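Probable dipeptidase (Pseudomonas aeruginosa, PDB 3B40) probably hydrolyses dipeptides as a metal-dependent peptidase of the membrane dipeptidase (M19) family. Local coordinates at residues Ser27-Pro32 against Ser358-Gly363; Leu65-Trp70 against Ile133-Leu138; Glu251-Lys256 against Lys347-Asp352; Ile262-Phe267 against Asp340-Thr345. The protein carries 11 engineered substitutions. All coordinates share one frame; numbering follows the deposited sequence.

Contact 1 of 4, residues Ser27-Pro32 against Ser358-Gly363; sequences SRITVP and SDFNDG. Engineered in segment 27-32: Val31 (natural residue Ile).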
loop_
_atom_site.group_PDB
_atom_site.type_symbol
_atom_site.label_atom_id
_atom_site.label_comp_id
_atom_site.label_asym_id
_atom_site.label_seq_id
_atom_site.Cartn_x
_atom_site.Cartn_y
_atom_site.Cartn_z
ATOM N N SER A 27 -5.733 -2.755 4.006
ATOM C CA SER A 27 -5.503 -3.120 2.618
ATOM C C SER A 27 -4.046 -3.126 2.220
ATOM O O SER A 27 -3.737 -3.326 1.047
ATOM C CB SER A 27 -6.326 -2.224 1.657
ATOM O OG SER A 27 -6.078 -0.857 1.931
ATOM N N ARG A 28 -3.131 -2.892 3.167
ATOM C CA ARG A 28 -1.707 -2.866 2.806
ATOM C C ARG A 28 -0.729 -3.116 3.969
ATOM O O ARG A 28 -0.386 -2.214 4.725
ATOM C CB ARG A 28 -1.368 -1.574 2.037
ATOM C CG ARG A 28 0.103 -1.407 1.699
ATOM C CD ARG A 28 0.476 -2.219 0.479
ATOM N NE ARG A 28 1.867 -1.944 0.102
ATOM C CZ ARG A 28 2.781 -2.886 -0.133
ATOM N NH1 ARG A 28 2.459 -4.190 -0.042
ATOM N NH2 ARG A 28 4.013 -2.506 -0.454
ATOM N N ILE A 29 -0.324 -4.369 4.100
ATOM C CA ILE A 29 0.758 -4.795 4.970
ATOM C C ILE A 29 1.732 -5.659 4.170
ATOM O O ILE A 29 1.340 -6.523 3.373
ATOM C CB ILE A 29 0.252 -5.570 6.236
ATOM C CG1 ILE A 29 -0.783 -4.729 6.981
ATOM C CG2 ILE A 29 1.461 -6.003 7.170
ATOM C CD1 ILE A 29 -1.412 -5.404 8.207
ATOM N N THR A 30 3.010 -5.364 4.342
ATOM C CA THR A 30 4.042 -6.074 3.617
ATOM C C THR A 30 4.384 -7.332 4.365
ATOM O O THR A 30 4.403 -7.344 5.609
ATOM C CB THR A 30 5.302 -5.189 3.440
ATOM O OG1 THR A 30 4.996 -4.166 2.515
ATOM C CG2 THR A 30 6.517 -5.982 2.931
ATOM N N VAL A 31 4.638 -8.394 3.608
ATOM C CA VAL A 31 5.187 -9.655 4.155
ATOM C C VAL A 31 6.734 -9.597 4.081
ATOM O O VAL A 31 7.300 -9.561 2.971
ATOM C CB VAL A 31 4.682 -10.887 3.328
ATOM C CG1 VAL A 31 5.154 -12.231 3.958
ATOM C CG2 VAL A 31 3.170 -10.860 3.132
ATOM N N PRO A 32 7.422 -9.587 5.257
ATOM C CA PRO A 32 8.892 -9.650 5.343
ATOM C C PRO A 32 9.352 -11.003 4.822
ATOM O O PRO A 32 8.715 -12.031 5.107
ATOM C CB PRO A 32 9.164 -9.546 6.862
ATOM C CG PRO A 32 7.899 -8.920 7.434
ATOM C CD PRO A 32 6.812 -9.546 6.597
ATOM N N SER A 358 -2.294 0.830 6.385
ATOM C CA SER A 358 -1.117 1.224 7.185
ATOM C C SER A 358 0.205 1.426 6.458
ATOM O O SER A 358 0.996 2.342 6.797
ATOM C CB SER A 358 -0.869 0.165 8.251
ATOM O OG SER A 358 -0.713 -1.123 7.687
ATOM N N ASP A 359 0.430 0.588 5.458
ATOM C CA ASP A 359 1.759 0.398 4.842
ATOM C C ASP A 359 2.712 -0.188 5.891
ATOM O O ASP A 359 3.920 0.002 5.813
ATOM C CB ASP A 359 2.324 1.685 4.256
ATOM C CG ASP A 359 2.924 1.488 2.834
ATOM O OD1 ASP A 359 3.181 0.332 2.394
ATOM O OD2 ASP A 359 3.154 2.523 2.160
ATOM N N PHE A 360 2.150 -0.947 6.832
ATOM C CA PHE A 360 2.968 -1.598 7.843
ATOM C C PHE A 360 4.035 -2.457 7.157
ATOM O O PHE A 360 3.797 -3.022 6.094
ATOM C CB PHE A 360 2.120 -2.425 8.841
ATOM C CG PHE A 360 1.434 -1.598 9.950
ATOM C CD1 PHE A 360 2.022 -0.441 10.473
ATOM C CD2 PHE A 360 0.193 -1.995 10.447
ATOM C CE1 PHE A 360 1.392 0.304 11.461
ATOM C CE2 PHE A 360 -0.444 -1.267 11.442
ATOM C CZ PHE A 360 0.146 -0.099 11.941
ATOM N N ASN A 361 5.197 -2.575 7.799
ATOM C CA ASN A 361 6.364 -3.336 7.285
ATOM C C ASN A 361 6.979 -2.785 5.987
ATOM O O ASN A 361 7.878 -3.400 5.438
ATOM C CB ASN A 361 6.103 -4.861 7.156
ATOM C CG ASN A 361 5.855 -5.553 8.497
ATOM O OD1 ASN A 361 6.379 -5.156 9.566
ATOM N ND2 ASN A 361 5.047 -6.598 8.453
ATOM N N ASP A 362 6.511 -1.635 5.499
ATOM C CA ASP A 362 7.250 -0.932 4.458
ATOM C C ASP A 362 7.318 0.555 4.806
ATOM O O ASP A 362 7.264 1.390 3.927
ATOM C CB ASP A 362 6.678 -1.205 3.045
ATOM C CG ASP A 362 7.667 -0.836 1.902
ATOM O OD1 ASP A 362 8.898 -0.833 2.103
ATOM O OD2 ASP A 362 7.201 -0.539 0.774
ATOM N N GLY A 363 7.407 0.880 6.110
ATOM C CA GLY A 363 7.598 2.271 6.557
ATOM C C GLY A 363 6.385 3.003 7.127
ATOM O O GLY A 363 6.518 4.124 7.622
HETATM O O HOH W 1 4.205 0.461 -0.377
HETATM O O HOH W 2 6.821 -3.396 -0.685
HETATM O O HOH W 3 3.323 -2.239 3.304
#
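Arg28 sends CG anti to its own nitrogen (chi1 176°) and bends at chi2, which brings the guanidinium near the carboxylates of Asp359 and Asp362. NE forms a salt bridge with Asp359 OD1 at 3.5 Å, the two planes turned 53° apart, while the ion pair from NH2 to Asp362 OD2 is long. Two waters lie in the guanidinium plane at its edge: one bridges NH2 to Asp359 OD1, and both bond to Asp362 OD2 only weakly. A third sits over one face, bound to Thr30 OG1, Asp359 OD1 and Phe360 O. Asp362 OD2 has its stronger partner in Tyr165 OH. This cluster sits where strand 25-29 of the TIM-barrel-like parallel sheet runs out beside the loop following strand 354-357, which makes a type II turn from Asp359 to Asp362. Thr30 N donates a nearly straight bond to Phe360 O (3.0 Å, 173°). The Asn361 amide answers from the turn, with ND2 3.0 Å from Thr30 O and that oxygen close to the amide plane; Pro32 CG packs against the same nitrogen. At the start of the loop, Ser358 OG accepts from Phe360 N in an ST turn and is hydrogen-bonded to Asp26.

Contact 2 of 4, residues Leu65-Trp70 against Ile133-Leu138; sequences LAIFGW and IVMSML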
loop_
_atom_site.group_PDB
_atom_site.type_symbol
_atom_site.label_atom_id
_atom_site.label_comp_id
_atom_site.label_asym_id
_atom_site.label_seq_id
_atom_site.Cartn_x
_atom_site.Cartn_y
_atom_site.Cartn_z
ATOM N N LEU A 65 -2.189 -8.992 2.110
ATOM C CA LEU A 65 -0.752 -9.248 2.091
ATOM C C LEU A 65 -0.315 -9.587 0.674
ATOM O O LEU A 65 -0.790 -10.559 0.071
ATOM C CB LEU A 65 -0.405 -10.408 3.026
ATOM C CG LEU A 65 -1.024 -10.272 4.437
ATOM C CD1 LEU A 65 -0.702 -11.517 5.249
ATOM C CD2 LEU A 65 -0.530 -9.043 5.172
ATOM N N ALA A 66 0.634 -8.814 0.182
ATOM C CA ALA A 66 0.947 -8.809 -1.227
ATOM C C ALA A 66 2.061 -9.793 -1.570
ATOM O O ALA A 66 3.085 -9.846 -0.889
ATOM C CB ALA A 66 1.344 -7.405 -1.666
ATOM N N ILE A 67 1.829 -10.530 -2.651
ATOM C CA ILE A 67 2.861 -11.200 -3.406
ATOM C C ILE A 67 3.612 -10.098 -4.141
ATOM O O ILE A 67 3.077 -9.477 -5.084
ATOM C CB ILE A 67 2.236 -12.161 -4.462
ATOM C CG1 ILE A 67 1.305 -13.216 -3.814
ATOM C CG2 ILE A 67 3.330 -12.758 -5.361
ATOM C CD1 ILE A 67 1.847 -14.063 -2.641
ATOM N N PHE A 68 4.841 -9.856 -3.709
ATOM C CA PHE A 68 5.617 -8.701 -4.184
ATOM C C PHE A 68 7.017 -9.147 -4.591
ATOM O O PHE A 68 7.637 -9.982 -3.907
ATOM C CB PHE A 68 5.719 -7.661 -3.055
ATOM C CG PHE A 68 6.568 -6.455 -3.391
ATOM C CD1 PHE A 68 6.019 -5.383 -4.072
ATOM C CD2 PHE A 68 7.910 -6.376 -2.977
ATOM C CE1 PHE A 68 6.795 -4.253 -4.386
ATOM C CE2 PHE A 68 8.696 -5.246 -3.293
ATOM C CZ PHE A 68 8.124 -4.191 -3.999
ATOM N N GLY A 69 7.492 -8.624 -5.720
ATOM C CA GLY A 69 8.915 -8.632 -6.041
ATOM C C GLY A 69 9.256 -7.331 -6.759
ATOM O O GLY A 69 8.373 -6.684 -7.331
ATOM N N TRP A 70 10.531 -6.941 -6.719
ATOM C CA TRP A 70 11.019 -5.771 -7.450
ATOM C C TRP A 70 12.535 -5.872 -7.654
ATOM O O TRP A 70 13.139 -6.831 -7.159
ATOM C CB TRP A 70 10.618 -4.489 -6.695
ATOM C CG TRP A 70 11.527 -4.116 -5.601
ATOM C CD1 TRP A 70 12.049 -4.935 -4.639
ATOM C CD2 TRP A 70 12.020 -2.810 -5.338
ATOM N NE1 TRP A 70 12.843 -4.205 -3.778
ATOM C CE2 TRP A 70 12.844 -2.896 -4.193
ATOM C CE3 TRP A 70 11.833 -1.555 -5.955
ATOM C CZ2 TRP A 70 13.505 -1.771 -3.657
ATOM C CZ3 TRP A 70 12.494 -0.440 -5.424
ATOM C CH2 TRP A 70 13.302 -0.557 -4.277
ATOM N N ILE A 133 -6.539 -13.455 5.612
ATOM C CA ILE A 133 -5.586 -12.928 4.633
ATOM C C ILE A 133 -6.276 -12.730 3.301
ATOM O O ILE A 133 -6.944 -13.645 2.800
ATOM C CB ILE A 133 -4.407 -13.893 4.440
ATOM C CG1 ILE A 133 -3.532 -13.923 5.698
ATOM C CG2 ILE A 133 -3.576 -13.526 3.173
ATOM C CD1 ILE A 133 -2.507 -15.059 5.694
ATOM N N VAL A 134 -6.122 -11.539 2.728
ATOM C CA VAL A 134 -6.494 -11.313 1.347
ATOM C C VAL A 134 -5.170 -11.288 0.574
ATOM O O VAL A 134 -4.281 -10.488 0.882
ATOM C CB VAL A 134 -7.290 -9.997 1.163
ATOM C CG1 VAL A 134 -7.445 -9.668 -0.335
ATOM C CG2 VAL A 134 -8.656 -10.108 1.854
ATOM N N MET A 135 -5.009 -12.233 -0.350
ATOM C CA MET A 135 -3.747 -12.398 -1.051
ATOM C C MET A 135 -3.774 -11.374 -2.154
ATOM O O MET A 135 -4.629 -11.432 -3.030
ATOM C CB MET A 135 -3.626 -13.773 -1.701
ATOM C CG MET A 135 -2.262 -14.000 -2.394
ATOM S SD MET A 135 -1.965 -15.712 -3.030
ATOM C CE MET A 135 -1.938 -16.595 -1.457
ATOM N N SER A 136 -2.843 -10.429 -2.100
ATOM C CA SER A 136 -2.782 -9.405 -3.152
ATOM C C SER A 136 -1.458 -9.593 -3.879
ATOM O O SER A 136 -0.708 -10.510 -3.555
ATOM C CB SER A 136 -2.931 -8.002 -2.563
ATOM O OG SER A 136 -1.999 -7.785 -1.506
ATOM N N MET A 137 -1.204 -8.760 -4.881
ATOM C CA MET A 137 0.022 -8.804 -5.659
ATOM C C MET A 137 0.272 -7.350 -6.009
ATOM O O MET A 137 -0.668 -6.637 -6.375
ATOM C CB MET A 137 -0.189 -9.668 -6.929
ATOM C CG MET A 137 1.031 -9.838 -7.823
ATOM S SD MET A 137 1.100 -11.339 -8.849
ATOM C CE MET A 137 -0.051 -10.918 -10.096
ATOM N N LEU A 138 1.509 -6.888 -5.860
ATOM C CA LEU A 138 1.831 -5.523 -6.229
ATOM C C LEU A 138 3.098 -5.568 -7.051
ATOM O O LEU A 138 4.065 -6.219 -6.651
ATOM C CB LEU A 138 1.973 -4.617 -4.982
ATOM C CG LEU A 138 2.242 -3.111 -5.143
ATOM C CD1 LEU A 138 1.036 -2.386 -5.720
ATOM C CD2 LEU A 138 2.586 -2.490 -3.780
HETATM O O HOH W 4 4.701 -8.630 -7.714
#
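Ile67 N donates to Ser136 O at 2.7 Å and 170°, the shortest of four backbone bonds that zip these two parallel strands together. Ala66 CA adds a CH···O contact to the same oxygen at 3.3 Å. Ile67 O likewise has two partners, Leu138 N and a CH···O contact from Met137 CA at 3.2 Å, while Leu65 takes part through both N, to Val134 O, and O, from Ser136 N. These are neighbouring strands of the curled parallel sheet, a TIM-barrel-type core. On one face Leu65 CD1 meets Ile133 CG1 at 3.7 Å, the side chains crossing at about a right angle, and Ile67 CG1 lies 3.9 Å from Met135 CG; helix 87-108 covers Leu65, Ile67 and Met135. On the other face Ser136 OG, set between the backbone N and the carbonyl carbon (chi1 53°), lies over Ala66, 3.1 Å from its CA. Farther along, Phe68 places CD1 3.3 Å from Leu138 O, and a water lies 2.7 Å from that oxygen. The buried backbone polar groups are thus largely paired between the strands, while the helix-covered face is lined by aliphatic and thioether groups.

Contact 3 of 4, residues Glu251-Lys256 against Lys347-Asp352; sequences EMQLIK and KKVGID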
loop_
_atom_site.group_PDB
_atom_site.type_symbol
_atom_site.label_atom_id
_atom_site.label_comp_id
_atom_site.label_asym_id
_atom_site.label_seq_id
_atom_site.Cartn_x
_atom_site.Cartn_y
_atom_site.Cartn_z
ATOM N N GLU A 251 -8.111 12.358 -9.710
ATOM C CA GLU A 251 -7.787 10.926 -9.635
ATOM C C GLU A 251 -8.752 10.187 -8.690
ATOM O O GLU A 251 -9.261 9.098 -9.013
ATOM C CB GLU A 251 -6.331 10.726 -9.185
ATOM C CG GLU A 251 -5.326 11.070 -10.278
ATOM C CD GLU A 251 -3.877 11.040 -9.810
ATOM O OE1 GLU A 251 -3.484 11.821 -8.897
ATOM O OE2 GLU A 251 -3.114 10.254 -10.380
ATOM N N MET A 252 -9.013 10.799 -7.542
ATOM C CA MET A 252 -10.023 10.341 -6.572
ATOM C C MET A 252 -11.414 10.222 -7.200
ATOM O O MET A 252 -12.121 9.231 -6.987
ATOM C CB MET A 252 -10.083 11.290 -5.348
ATOM C CG MET A 252 -8.873 11.300 -4.371
ATOM S SD MET A 252 -9.004 12.514 -2.953
ATOM C CE MET A 252 -7.472 13.302 -3.298
ATOM N N GLN A 253 -11.814 11.213 -7.996
ATOM C CA GLN A 253 -13.133 11.153 -8.646
ATOM C C GLN A 253 -13.228 9.954 -9.594
ATOM O O GLN A 253 -14.253 9.297 -9.659
ATOM C CB GLN A 253 -13.428 12.438 -9.416
ATOM C CG GLN A 253 -13.879 13.628 -8.528
ATOM C CD GLN A 253 -15.083 13.277 -7.650
ATOM O OE1 GLN A 253 -16.184 13.000 -8.167
ATOM N NE2 GLN A 253 -14.879 13.279 -6.322
ATOM N N LEU A 254 -12.165 9.704 -10.347
ATOM C CA LEU A 254 -12.102 8.541 -11.220
ATOM C C LEU A 254 -12.303 7.211 -10.487
ATOM O O LEU A 254 -12.966 6.291 -11.008
ATOM C CB LEU A 254 -10.789 8.524 -12.002
ATOM C CG LEU A 254 -10.667 9.589 -13.102
ATOM C CD1 LEU A 254 -9.307 9.466 -13.807
ATOM C CD2 LEU A 254 -11.823 9.522 -14.129
ATOM N N ILE A 255 -11.706 7.097 -9.301
ATOM C CA ILE A 255 -11.784 5.866 -8.522
ATOM C C ILE A 255 -13.201 5.775 -8.007
ATOM O O ILE A 255 -13.843 4.729 -8.118
ATOM C CB ILE A 255 -10.759 5.872 -7.337
ATOM C CG1 ILE A 255 -9.315 5.781 -7.867
ATOM C CG2 ILE A 255 -11.098 4.767 -6.304
ATOM C CD1 ILE A 255 -8.248 6.284 -6.845
ATOM N N LYS A 256 -13.698 6.889 -7.479
ATOM C CA LYS A 256 -15.095 6.986 -6.993
ATOM C C LYS A 256 -16.091 6.546 -8.093
ATOM O O LYS A 256 -16.976 5.725 -7.850
ATOM C CB LYS A 256 -15.412 8.431 -6.535
ATOM C CG LYS A 256 -16.891 8.670 -6.056
ATOM C CD LYS A 256 -17.376 10.056 -6.496
ATOM C CE LYS A 256 -18.283 10.731 -5.477
ATOM N NZ LYS A 256 -19.441 9.890 -5.015
ATOM N N LYS A 347 -14.855 14.150 2.193
ATOM C CA LYS A 347 -15.398 15.372 1.576
ATOM C C LYS A 347 -15.512 15.290 0.075
ATOM O O LYS A 347 -16.486 15.790 -0.519
ATOM C CB LYS A 347 -14.474 16.577 1.834
ATOM C CG LYS A 347 -14.489 17.134 3.209
ATOM C CD LYS A 347 -15.813 17.838 3.498
ATOM C CE LYS A 347 -15.798 18.483 4.877
ATOM N NZ LYS A 347 -17.096 19.166 5.058
ATOM N N LYS A 348 -14.473 14.719 -0.538
ATOM C CA LYS A 348 -14.352 14.658 -1.975
ATOM C C LYS A 348 -15.169 13.508 -2.614
ATOM O O LYS A 348 -15.875 13.735 -3.598
ATOM C CB LYS A 348 -12.866 14.621 -2.390
ATOM C CG LYS A 348 -12.077 15.907 -2.046
ATOM C CD LYS A 348 -12.847 17.187 -2.424
ATOM C CE LYS A 348 -12.090 18.441 -2.003
ATOM N NZ LYS A 348 -12.675 19.701 -2.528
ATOM N N VAL A 349 -15.093 12.289 -2.062
ATOM C CA VAL A 349 -15.767 11.147 -2.700
ATOM C C VAL A 349 -16.968 10.532 -1.961
ATOM O O VAL A 349 -17.689 9.726 -2.536
ATOM C CB VAL A 349 -14.767 10.047 -3.133
ATOM C CG1 VAL A 349 -13.735 10.649 -4.083
ATOM C CG2 VAL A 349 -14.048 9.480 -1.906
ATOM N N GLY A 350 -17.168 10.905 -0.698
ATOM C CA GLY A 350 -18.281 10.402 0.108
ATOM C C GLY A 350 -17.885 9.197 0.935
ATOM O O GLY A 350 -16.962 8.442 0.555
ATOM N N ILE A 351 -18.602 8.985 2.044
ATOM C CA ILE A 351 -18.202 7.979 3.044
ATOM C C ILE A 351 -18.093 6.588 2.427
ATOM O O ILE A 351 -17.358 5.753 2.930
ATOM C CB ILE A 351 -19.143 7.959 4.327
ATOM C CG1 ILE A 351 -18.576 7.042 5.418
ATOM C CG2 ILE A 351 -20.578 7.565 4.021
ATOM C CD1 ILE A 351 -17.367 7.639 6.133
ATOM N N ASP A 352 -18.823 6.348 1.339
ATOM C CA ASP A 352 -18.896 4.999 0.754
ATOM C C ASP A 352 -17.646 4.617 -0.066
ATOM O O ASP A 352 -17.505 3.468 -0.553
ATOM C CB ASP A 352 -20.125 4.876 -0.141
ATOM C CG ASP A 352 -21.447 4.842 0.630
ATOM O OD1 ASP A 352 -21.521 4.389 1.809
ATOM O OD2 ASP A 352 -22.456 5.222 -0.001
#
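Apolar packing centres on Val349, the last residue of helix 335-349. Its CG1 methyl touches helix 249-257, meeting Lys256 CB at 3.7 Å and Met252 CB at 3.9 Å. The same methyl lies 3.6 Å from Met252 O and equally close to Gln253 NE2, so it sits among three residues on one side of the shorter helix. Met252 continues the contact more loosely, its SD 4.4 Å from Lys348 CB. On the barrel side, Ile262 of strand 261-265 touches Met252, placing this helix pair on the outer layer of the barrel.

The polar contacts are two weak hydrogen bonds, both from side chains of 249-257 to carbonyls at the end of the other helix. Gln253, bent at chi2 (-55°), turns its amide so that NE2 reaches Lys348 O at 2.9 Å, with a poor angle of 127°. Lys256 slides past Val349 in the opposite direction and curls through three bends to set NZ 3.0 Å from Val349 O. Gly350 follows with positive phi and takes the chain out of the helix.

Carbonyls at a helix C-terminus carry the negative end of its dipole, so an ammonium and an amide N-H are well-matched partners here. The lysine charge may partly offset that dipole, although neither bond is strong and a cadmium ion about 4 Å from the lysine side chain probably affects the local charge too.

Contact 4 of 4, residues Ile262-Phe267 against Asp340-Thr345; sequences IQVVGF and DAIDYT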
loop_
_atom_site.group_PDB
_atom_site.type_symbol
_atom_site.label_atom_id
_atom_site.label_comp_id
_atom_site.label_asym_id
_atom_site.label_seq_id
_atom_site.Cartn_x
_atom_site.Cartn_y
_atom_site.Cartn_z
ATOM N N ILE A 262 -10.813 4.495 -1.954
ATOM C CA ILE A 262 -9.493 5.067 -1.667
ATOM C C ILE A 262 -9.142 4.688 -0.241
ATOM O O ILE A 262 -9.761 5.153 0.709
ATOM C CB ILE A 262 -9.484 6.599 -1.860
ATOM C CG1 ILE A 262 -9.832 6.927 -3.317
ATOM C CG2 ILE A 262 -8.103 7.188 -1.540
ATOM C CD1 ILE A 262 -10.698 8.112 -3.475
ATOM N N GLN A 263 -8.184 3.784 -0.100
ATOM C CA GLN A 263 -7.821 3.298 1.234
ATOM C C GLN A 263 -6.691 4.190 1.736
ATOM O O GLN A 263 -5.539 4.021 1.343
ATOM C CB GLN A 263 -7.432 1.813 1.186
ATOM C CG GLN A 263 -8.559 0.892 0.661
ATOM C CD GLN A 263 -9.478 0.334 1.758
ATOM O OE1 GLN A 263 -10.691 0.246 1.569
ATOM N NE2 GLN A 263 -8.900 -0.048 2.890
ATOM N N VAL A 264 -7.039 5.123 2.615
ATOM C CA VAL A 264 -6.128 6.183 3.077
ATOM C C VAL A 264 -5.033 5.637 3.967
ATOM O O VAL A 264 -5.312 5.009 4.993
ATOM C CB VAL A 264 -6.891 7.303 3.841
ATOM C CG1 VAL A 264 -5.915 8.367 4.375
ATOM C CG2 VAL A 264 -7.961 7.961 2.931
ATOM N N VAL A 265 -3.788 5.925 3.609
ATOM C CA VAL A 265 -2.663 5.226 4.186
ATOM C C VAL A 265 -1.991 6.010 5.327
ATOM O O VAL A 265 -1.689 7.195 5.182
ATOM C CB VAL A 265 -1.607 4.840 3.093
ATOM C CG1 VAL A 265 -0.947 6.087 2.496
ATOM C CG2 VAL A 265 -0.555 3.923 3.655
ATOM N N GLY A 266 -1.707 5.305 6.426
ATOM C CA GLY A 266 -0.951 5.871 7.557
ATOM C C GLY A 266 0.550 5.936 7.282
ATOM O O GLY A 266 1.356 5.363 8.038
ATOM N N PHE A 267 0.927 6.593 6.186
ATOM C CA PHE A 267 2.342 6.758 5.852
ATOM C C PHE A 267 2.759 8.191 6.193
ATOM O O PHE A 267 2.296 9.157 5.547
ATOM C CB PHE A 267 2.656 6.399 4.389
ATOM C CG PHE A 267 4.121 6.200 4.137
ATOM C CD1 PHE A 267 4.671 4.921 4.107
ATOM C CD2 PHE A 267 4.962 7.290 3.972
ATOM C CE1 PHE A 267 6.022 4.736 3.916
ATOM C CE2 PHE A 267 6.325 7.117 3.767
ATOM C CZ PHE A 267 6.860 5.834 3.740
ATOM N N ASP A 340 -7.301 13.709 9.294
ATOM C CA ASP A 340 -7.429 14.861 8.357
ATOM C C ASP A 340 -7.522 14.337 6.920
ATOM O O ASP A 340 -8.390 14.755 6.143
ATOM C CB ASP A 340 -6.209 15.740 8.452
ATOM C CG ASP A 340 -6.189 16.616 9.685
ATOM O OD1 ASP A 340 -7.195 16.715 10.430
ATOM O OD2 ASP A 340 -5.125 17.232 9.902
ATOM N N ALA A 341 -6.620 13.406 6.578
ATOM C CA ALA A 341 -6.606 12.798 5.251
ATOM C C ALA A 341 -7.896 12.029 5.003
ATOM O O ALA A 341 -8.499 12.140 3.924
ATOM C CB ALA A 341 -5.394 11.916 5.082
ATOM N N ILE A 342 -8.357 11.265 5.991
ATOM C CA ILE A 342 -9.655 10.589 5.858
ATOM C C ILE A 342 -10.793 11.606 5.630
ATOM O O ILE A 342 -11.607 11.430 4.722
ATOM C CB ILE A 342 -9.950 9.663 7.081
ATOM C CG1 ILE A 342 -8.886 8.522 7.132
ATOM C CG2 ILE A 342 -11.386 9.136 7.028
ATOM C CD1 ILE A 342 -8.987 7.573 8.336
ATOM N N ASP A 343 -10.817 12.655 6.451
ATOM C CA ASP A 343 -11.804 13.720 6.403
ATOM C C ASP A 343 -11.838 14.329 4.996
ATOM O O ASP A 343 -12.899 14.488 4.422
ATOM C CB ASP A 343 -11.461 14.839 7.425
ATOM C CG ASP A 343 -11.891 14.521 8.867
ATOM O OD1 ASP A 343 -12.400 13.425 9.170
ATOM O OD2 ASP A 343 -11.718 15.405 9.722
ATOM N N TYR A 344 -10.673 14.672 4.464
ATOM C CA TYR A 344 -10.556 15.277 3.128
ATOM C C TYR A 344 -11.088 14.378 2.026
ATOM O O TYR A 344 -11.765 14.843 1.114
ATOM C CB TYR A 344 -9.101 15.660 2.828
ATOM C CG TYR A 344 -8.956 16.399 1.513
ATOM C CD1 TYR A 344 -9.106 17.786 1.451
ATOM C CD2 TYR A 344 -8.698 15.710 0.332
ATOM C CE1 TYR A 344 -8.988 18.465 0.240
ATOM C CE2 TYR A 344 -8.595 16.359 -0.888
ATOM C CZ TYR A 344 -8.752 17.749 -0.932
ATOM O OH TYR A 344 -8.619 18.408 -2.124
ATOM N N THR A 345 -10.740 13.097 2.095
ATOM C CA THR A 345 -11.088 12.145 1.066
ATOM C C THR A 345 -12.598 11.930 1.077
ATOM O O THR A 345 -13.231 11.898 0.015
ATOM C CB THR A 345 -10.262 10.816 1.216
ATOM O OG1 THR A 345 -8.885 11.141 1.349
ATOM C CG2 THR A 345 -10.388 9.926 -0.025
#
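Thr345 lays a hydroxyl that is already bonded within its own helix against a valine methyl of the strand, and the carbonyl it bonds to, Ala341 O, is taken twice by the same residue. OG1, anti to the carbonyl carbon (chi1 -50°), donates to Ala341 O at 2.8 Å, and Thr345 N bonds to the same oxygen from the opposite face of its plane. With its proton committed there, the hydroxyl can lie against a hydrocarbon neighbour: Val264 CG2 approaches OG1 to 3.7 Å, the two side chains meeting tip to tip. The threonine methyl CG2 goes the other way along the strand, to Ile262, whose CG2 lies 3.9 Å off.

Val264 is the central residue on the strand side. Its two methyls divide the work: CG1, anti to N (chi1 177°), reaches Ala341 CB at 3.7 Å, and CG2 takes Thr345. Between these, Val264 CB lies 4.0 Å from Ile342 CG1, the two side chains crossing at a slant.

The axes of 340-345 and 262-265 approach to 8.8 Å and run nearly antiparallel, 158° between their directions, as expected where a helix packs on the outside of an alpha/beta barrel. Helix 335-349 leads into strand 354-357, the strand next to 261-265, and both Ile342 and Thr345 also touch that neighbour. Met252 of helix 249-257 extends the cover over Thr345.

All the touching residues are buried, and the junction is held by van der Waals packing of branched side chains; its one side-chain hydroxyl is satisfied within the helix, so little polar cost attaches to burying it.

How the contacts relate
Contacts 1, 2 and 4 all belong to the same curled parallel sheet, and contact 3 joins helices packed outside it. Contacts 1 and 2 touch, their centres 10 Å apart: Arg28 NH2 lies 3.6 Å from Leu138 CD2, and Val31, an engineered residue, packs on Leu65. Contact 1 also meets contact 4, where Asp359 OD2 is 3.4 Å from Phe267 CD1. Contacts 3 and 4 share helix 335-349, and Ile262 CD1 sits 3.9 Å from Val349 CG2. Contacts 2 and 3 stand apart, about 25 Å between centres. A calcium ion lies about 13 Å from Gly69; neither it nor the cadmium ion near Lys256 can be taken to mark the active site.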